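Local coordinates for beta-galactosidase (Geobacillus stearothermophilus, PDB 4OIF), which probably hydrolyses terminal, non-reducing beta-D-galactose residues from beta-D-galactosides, as a zinc-binding homotrimeric enzyme of glycoside hydrolase family 42, at residues A336-I350 with R386-L398. Sequence-based numbering, arbitrary orientation. Where two conformers were deposited one is given.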
loop_
_atom_site.group_PDB
_atom_site.type_symbol
_atom_site.label_atom_id
_atom_site.label_comp_id
_atom_site.label_asym_id
_atom_site.label_seq_id
_atom_site.Cartn_x
_atom_site.Cartn_y
_atom_site.Cartn_z
ATOM N N ALA A 336 -19.598 16.888 8.785
ATOM C CA ALA A 336 -19.860 18.313 8.908
ATOM C C ALA A 336 -19.732 18.791 10.347
ATOM O O ALA A 336 -19.897 18.018 11.299
ATOM C CB ALA A 336 -21.248 18.645 8.369
ATOM N N LYS A 337 -19.427 20.079 10.488
ATOM C CA LYS A 337 -19.420 20.742 11.779
ATOM C C LYS A 337 -20.766 20.600 12.487
ATOM O O LYS A 337 -21.827 20.795 11.881
ATOM C CB LYS A 337 -19.081 22.222 11.612
ATOM C CG LYS A 337 -17.641 22.497 11.239
ATOM C CD LYS A 337 -17.454 23.957 10.853
ATOM C CE LYS A 337 -15.985 24.355 10.895
ATOM N NZ LYS A 337 -15.749 25.683 10.272
ATOM N N ARG A 338 -20.717 20.254 13.768
ATOM C CA ARG A 338 -21.907 20.237 14.614
ATOM C C ARG A 338 -22.354 21.660 14.883
ATOM O O ARG A 338 -21.534 22.568 14.833
ATOM C CB ARG A 338 -21.624 19.509 15.933
ATOM C CG ARG A 338 -22.038 18.062 15.910
ATOM C CD ARG A 338 -21.305 17.298 14.822
ATOM N NE ARG A 338 -21.834 15.950 14.708
ATOM C CZ ARG A 338 -22.278 15.408 13.583
ATOM N NH1 ARG A 338 -22.234 16.087 12.445
ATOM N NH2 ARG A 338 -22.749 14.170 13.605
ATOM N N PRO A 339 -23.655 21.859 15.162
ATOM C CA PRO A 339 -24.163 23.192 15.523
ATOM C C PRO A 339 -23.250 23.865 16.541
ATOM O O PRO A 339 -22.830 23.198 17.490
ATOM C CB PRO A 339 -25.530 22.892 16.137
ATOM C CG PRO A 339 -25.971 21.629 15.444
ATOM C CD PRO A 339 -24.716 20.833 15.192
ATOM N N GLY A 340 -22.914 25.134 16.325
ATOM C CA GLY A 340 -22.060 25.863 17.241
ATOM C C GLY A 340 -20.568 25.791 16.932
ATOM O O GLY A 340 -19.807 26.703 17.279
ATOM N N MET A 341 -20.144 24.714 16.277
ATOM C CA MET A 341 -18.728 24.497 16.043
ATOM C C MET A 341 -18.178 25.484 15.015
ATOM O O MET A 341 -17.010 25.896 15.090
ATOM C CB MET A 341 -18.478 23.056 15.593
ATOM C CG MET A 341 -17.058 22.789 15.121
ATOM S SD MET A 341 -15.807 23.138 16.370
ATOM C CE MET A 341 -16.267 21.963 17.612
ATOM N N HIS A 342 -19.012 25.867 14.051
ATOM C CA HIS A 342 -18.553 26.817 13.055
ATOM C C HIS A 342 -18.304 28.173 13.701
ATOM O O HIS A 342 -17.244 28.793 13.503
ATOM C CB HIS A 342 -19.541 26.962 11.904
ATOM C CG HIS A 342 -19.081 27.944 10.877
ATOM N ND1 HIS A 342 -17.853 27.843 10.263
ATOM C CD2 HIS A 342 -19.647 29.077 10.401
ATOM C CE1 HIS A 342 -17.696 28.853 9.427
ATOM N NE2 HIS A 342 -18.768 29.620 9.498
ATOM N N PHE A 343 -19.275 28.623 14.487
ATOM C CA PHE A 343 -19.121 29.877 15.219
ATOM C C PHE A 343 -17.831 29.862 16.074
ATOM O O PHE A 343 -16.988 30.790 16.017
ATOM C CB PHE A 343 -20.357 30.152 16.093
ATOM C CG PHE A 343 -20.382 31.536 16.641
ATOM C CD1 PHE A 343 -20.942 32.568 15.915
ATOM C CD2 PHE A 343 -19.770 31.828 17.853
ATOM C CE1 PHE A 343 -20.914 33.864 16.397
ATOM C CE2 PHE A 343 -19.747 33.115 18.341
ATOM C CZ PHE A 343 -20.319 34.136 17.609
ATOM N N LEU A 344 -17.678 28.778 16.827
ATOM C CA LEU A 344 -16.540 28.574 17.721
ATOM C C LEU A 344 -15.206 28.661 16.995
ATOM O O LEU A 344 -14.316 29.428 17.403
ATOM C CB LEU A 344 -16.677 27.219 18.420
ATOM C CG LEU A 344 -15.491 26.585 19.147
ATOM C CD1 LEU A 344 -14.928 27.475 20.254
ATOM C CD2 LEU A 344 -15.882 25.208 19.699
ATOM N N SER A 345 -15.077 27.886 15.919
ATOM C CA SER A 345 -13.843 27.859 15.134
ATOM C C SER A 345 -13.533 29.226 14.492
ATOM O O SER A 345 -12.367 29.651 14.434
ATOM C CB SER A 345 -13.907 26.757 14.067
ATOM O OG SER A 345 -14.864 27.016 13.056
ATOM N N SER A 346 -14.565 29.927 14.031
ATOM C CA SER A 346 -14.332 31.247 13.464
ATOM C C SER A 346 -13.788 32.211 14.519
ATOM O O SER A 346 -12.826 32.986 14.272
ATOM C CB SER A 346 -15.621 31.787 12.853
ATOM O OG SER A 346 -16.166 30.845 11.956
ATOM N N MET A 347 -14.394 32.156 15.704
ATOM C CA MET A 347 -13.915 32.998 16.793
ATOM C C MET A 347 -12.473 32.644 17.153
ATOM O O MET A 347 -11.674 33.540 17.447
ATOM C CB MET A 347 -14.817 32.874 18.018
ATOM C CG MET A 347 -16.224 33.387 17.770
ATOM S SD MET A 347 -16.253 35.140 17.349
ATOM C CE MET A 347 -17.130 35.090 15.797
ATOM N N GLN A 348 -12.137 31.352 17.114
ATOM C CA GLN A 348 -10.767 30.940 17.407
ATOM C C GLN A 348 -9.808 31.538 16.394
ATOM O O GLN A 348 -8.694 31.965 16.735
ATOM C CB GLN A 348 -10.619 29.424 17.413
ATOM C CG GLN A 348 -9.218 29.003 17.833
ATOM C CD GLN A 348 -8.914 27.537 17.595
ATOM O OE1 GLN A 348 -9.505 26.891 16.720
ATOM N NE2 GLN A 348 -7.970 27.003 18.371
ATOM N N MET A 349 -10.251 31.571 15.141
ATOM C CA MET A 349 -9.438 32.159 14.092
ATOM C C MET A 349 -9.173 33.628 14.374
ATOM O O MET A 349 -8.024 34.080 14.275
ATOM C CB MET A 349 -10.107 31.980 12.733
ATOM C CG MET A 349 -9.911 30.588 12.165
ATOM S SD MET A 349 -8.185 30.285 11.753
ATOM C CE MET A 349 -8.237 28.530 11.407
ATOM N N ILE A 350 -10.217 34.374 14.735
ATOM C CA ILE A 350 -10.011 35.788 15.066
ATOM C C ILE A 350 -9.104 35.956 16.302
ATOM O O ILE A 350 -8.304 36.884 16.389
ATOM C CB ILE A 350 -11.360 36.511 15.306
ATOM C CG1 ILE A 350 -12.270 36.343 14.084
ATOM C CG2 ILE A 350 -11.157 38.009 15.640
ATOM C CD1 ILE A 350 -11.681 36.903 12.810
ATOM N N ARG A 386 -29.186 25.164 8.311
ATOM C CA ARG A 386 -28.455 25.385 9.560
ATOM C C ARG A 386 -27.072 25.972 9.276
ATOM O O ARG A 386 -26.555 26.783 10.055
ATOM C CB ARG A 386 -28.338 24.096 10.382
ATOM C CG ARG A 386 -27.376 23.022 9.874
ATOM C CD ARG A 386 -27.343 21.892 10.901
ATOM N NE ARG A 386 -26.406 20.803 10.621
ATOM C CZ ARG A 386 -25.170 20.722 11.112
ATOM N NH1 ARG A 386 -24.690 21.686 11.886
ATOM N NH2 ARG A 386 -24.401 19.683 10.815
ATOM N N VAL A 387 -26.497 25.581 8.145
ATOM C CA VAL A 387 -25.202 26.088 7.741
ATOM C C VAL A 387 -25.310 27.568 7.413
ATOM O O VAL A 387 -24.506 28.378 7.902
ATOM C CB VAL A 387 -24.627 25.307 6.533
ATOM C CG1 VAL A 387 -23.274 25.859 6.146
ATOM C CG2 VAL A 387 -24.471 23.849 6.892
ATOM N N PHE A 388 -26.313 27.926 6.610
ATOM C CA PHE A 388 -26.530 29.328 6.243
ATOM C C PHE A 388 -26.742 30.179 7.488
ATOM O O PHE A 388 -26.162 31.263 7.623
ATOM C CB PHE A 388 -27.728 29.487 5.296
ATOM C CG PHE A 388 -27.860 30.880 4.718
ATOM C CD1 PHE A 388 -28.584 31.863 5.387
ATOM C CD2 PHE A 388 -27.244 31.206 3.513
ATOM C CE1 PHE A 388 -28.694 33.140 4.867
ATOM C CE2 PHE A 388 -27.347 32.485 2.981
ATOM C CZ PHE A 388 -28.074 33.456 3.659
ATOM N N GLN A 389 -27.560 29.676 8.406
ATOM C CA GLN A 389 -27.876 30.419 9.611
ATOM C C GLN A 389 -26.647 30.584 10.497
ATOM O O GLN A 389 -26.410 31.669 11.023
ATOM C CB GLN A 389 -29.025 29.749 10.378
ATOM C CG GLN A 389 -30.397 29.903 9.700
ATOM C CD GLN A 389 -30.715 31.355 9.310
ATOM O OE1 GLN A 389 -30.525 32.288 10.101
ATOM N NE2 GLN A 389 -31.202 31.546 8.084
ATOM N N GLU A 390 -25.835 29.545 10.657
ATOM C CA GLU A 390 -24.693 29.734 11.542
ATOM C C GLU A 390 -23.667 30.669 10.896
ATOM O O GLU A 390 -23.017 31.461 11.596
ATOM C CB GLU A 390 -24.043 28.407 11.943
ATOM C CG GLU A 390 -22.959 28.632 13.002
ATOM C CD GLU A 390 -22.667 27.414 13.866
ATOM O OE1 GLU A 390 -23.502 26.475 13.902
ATOM O OE2 GLU A 390 -21.593 27.410 14.514
ATOM N N VAL A 391 -23.531 30.603 9.572
ATOM C CA VAL A 391 -22.716 31.599 8.881
ATOM C C VAL A 391 -23.239 33.023 9.143
ATOM O O VAL A 391 -22.468 33.919 9.468
ATOM C CB VAL A 391 -22.659 31.328 7.371
ATOM C CG1 VAL A 391 -22.113 32.535 6.623
ATOM C CG2 VAL A 391 -21.806 30.102 7.105
ATOM N N ALA A 392 -24.548 33.209 9.044
ATOM C CA ALA A 392 -25.171 34.498 9.348
ATOM C C ALA A 392 -24.876 34.957 10.774
ATOM O O ALA A 392 -24.606 36.127 11.004
ATOM C CB ALA A 392 -26.675 34.424 9.126
ATOM N N GLU A 393 -24.935 34.039 11.729
ATOM C CA GLU A 393 -24.613 34.366 13.111
ATOM C C GLU A 393 -23.170 34.819 13.242
ATOM O O GLU A 393 -22.876 35.793 13.962
ATOM C CB GLU A 393 -24.885 33.174 14.029
ATOM C CG GLU A 393 -26.372 32.962 14.292
ATOM C CD GLU A 393 -27.088 34.254 14.716
ATOM O OE1 GLU A 393 -26.619 34.925 15.669
ATOM O OE2 GLU A 393 -28.118 34.602 14.096
ATOM N N VAL A 394 -22.266 34.132 12.542
ATOM C CA VAL A 394 -20.872 34.564 12.550
ATOM C C VAL A 394 -20.785 35.982 11.987
ATOM O O VAL A 394 -20.126 36.833 12.579
ATOM C CB VAL A 394 -19.942 33.601 11.758
ATOM C CG1 VAL A 394 -18.589 34.247 11.490
ATOM C CG2 VAL A 394 -19.752 32.301 12.528
ATOM N N GLY A 395 -21.472 36.240 10.871
ATOM C CA GLY A 395 -21.485 37.563 10.261
ATOM C C GLY A 395 -21.928 38.667 11.213
ATOM O O GLY A 395 -21.238 39.691 11.371
ATOM N N LYS A 396 -23.080 38.441 11.851
ATOM C CA LYS A 396 -23.629 39.360 12.847
ATOM C C LYS A 396 -22.634 39.596 13.969
ATOM O O LYS A 396 -22.510 40.709 14.482
ATOM C CB LYS A 396 -24.939 38.818 13.426
ATOM C CG LYS A 396 -26.035 38.591 12.399
ATOM C CD LYS A 396 -27.197 37.814 13.004
ATOM C CE LYS A 396 -28.324 37.602 11.997
ATOM N NZ LYS A 396 -29.548 37.030 12.634
ATOM N N ALA A 397 -21.921 38.542 14.350
ATOM C CA ALA A 397 -20.949 38.685 15.414
ATOM C C ALA A 397 -19.774 39.543 14.953
ATOM O O ALA A 397 -19.309 40.417 15.691
ATOM C CB ALA A 397 -20.481 37.330 15.888
ATOM N N LEU A 398 -19.315 39.312 13.725
ATOM C CA LEU A 398 -18.144 40.005 13.196
ATOM C C LEU A 398 -18.416 41.486 12.997
ATOM O O LEU A 398 -17.525 42.314 13.151
ATOM C CB LEU A 398 -17.691 39.389 11.870
ATOM C CG LEU A 398 -17.185 37.945 11.850
ATOM C CD1 LEU A 398 -16.822 37.545 10.417
ATOM C CD2 LEU A 398 -16.000 37.725 12.810
HETATM O O HOH W 1 -21.529 24.563 13.107
#
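The carboxylate of E390 meets the start of helix 341-350, each oxygen taking one backbone amide. OE1 accepts from the N-cap nitrogen, G340 N, at 2.8 Å, and OE2 uses its anti lone pair for F343 N at 2.6 Å, in a nearly straight bond (170°). CG anti to the backbone N (chi1 -173°) and an extended chain carry the acid there, where the helix N-terminus would be expected to stabilise its negative charge. A glutamine here would probably leave one of these amide N-H groups without its acceptor and forfeit the charge facing the helix end. R386 grips K337 O end-on, NH1 and NH2 each at 3.0 Å, with P339 CD 3.4 Å from NH1; its NH2 also pairs with E531 of a second subunit, which ties this corner to the trimer interface. Farther along, the F343 ring is a knob among E390, E393, V394 and A397, its CE1 meeting A397 CB at 3.5 Å, while M347 CE lies rimward over one face. M347 and I350 finish against L398 CD2. The helices, neighbours in the TIM barrel's outer layer, cross at -34°; strand 356-359 lies beneath, touching S346, I350 and V391, and strand 638-645 packs on M347 and I350.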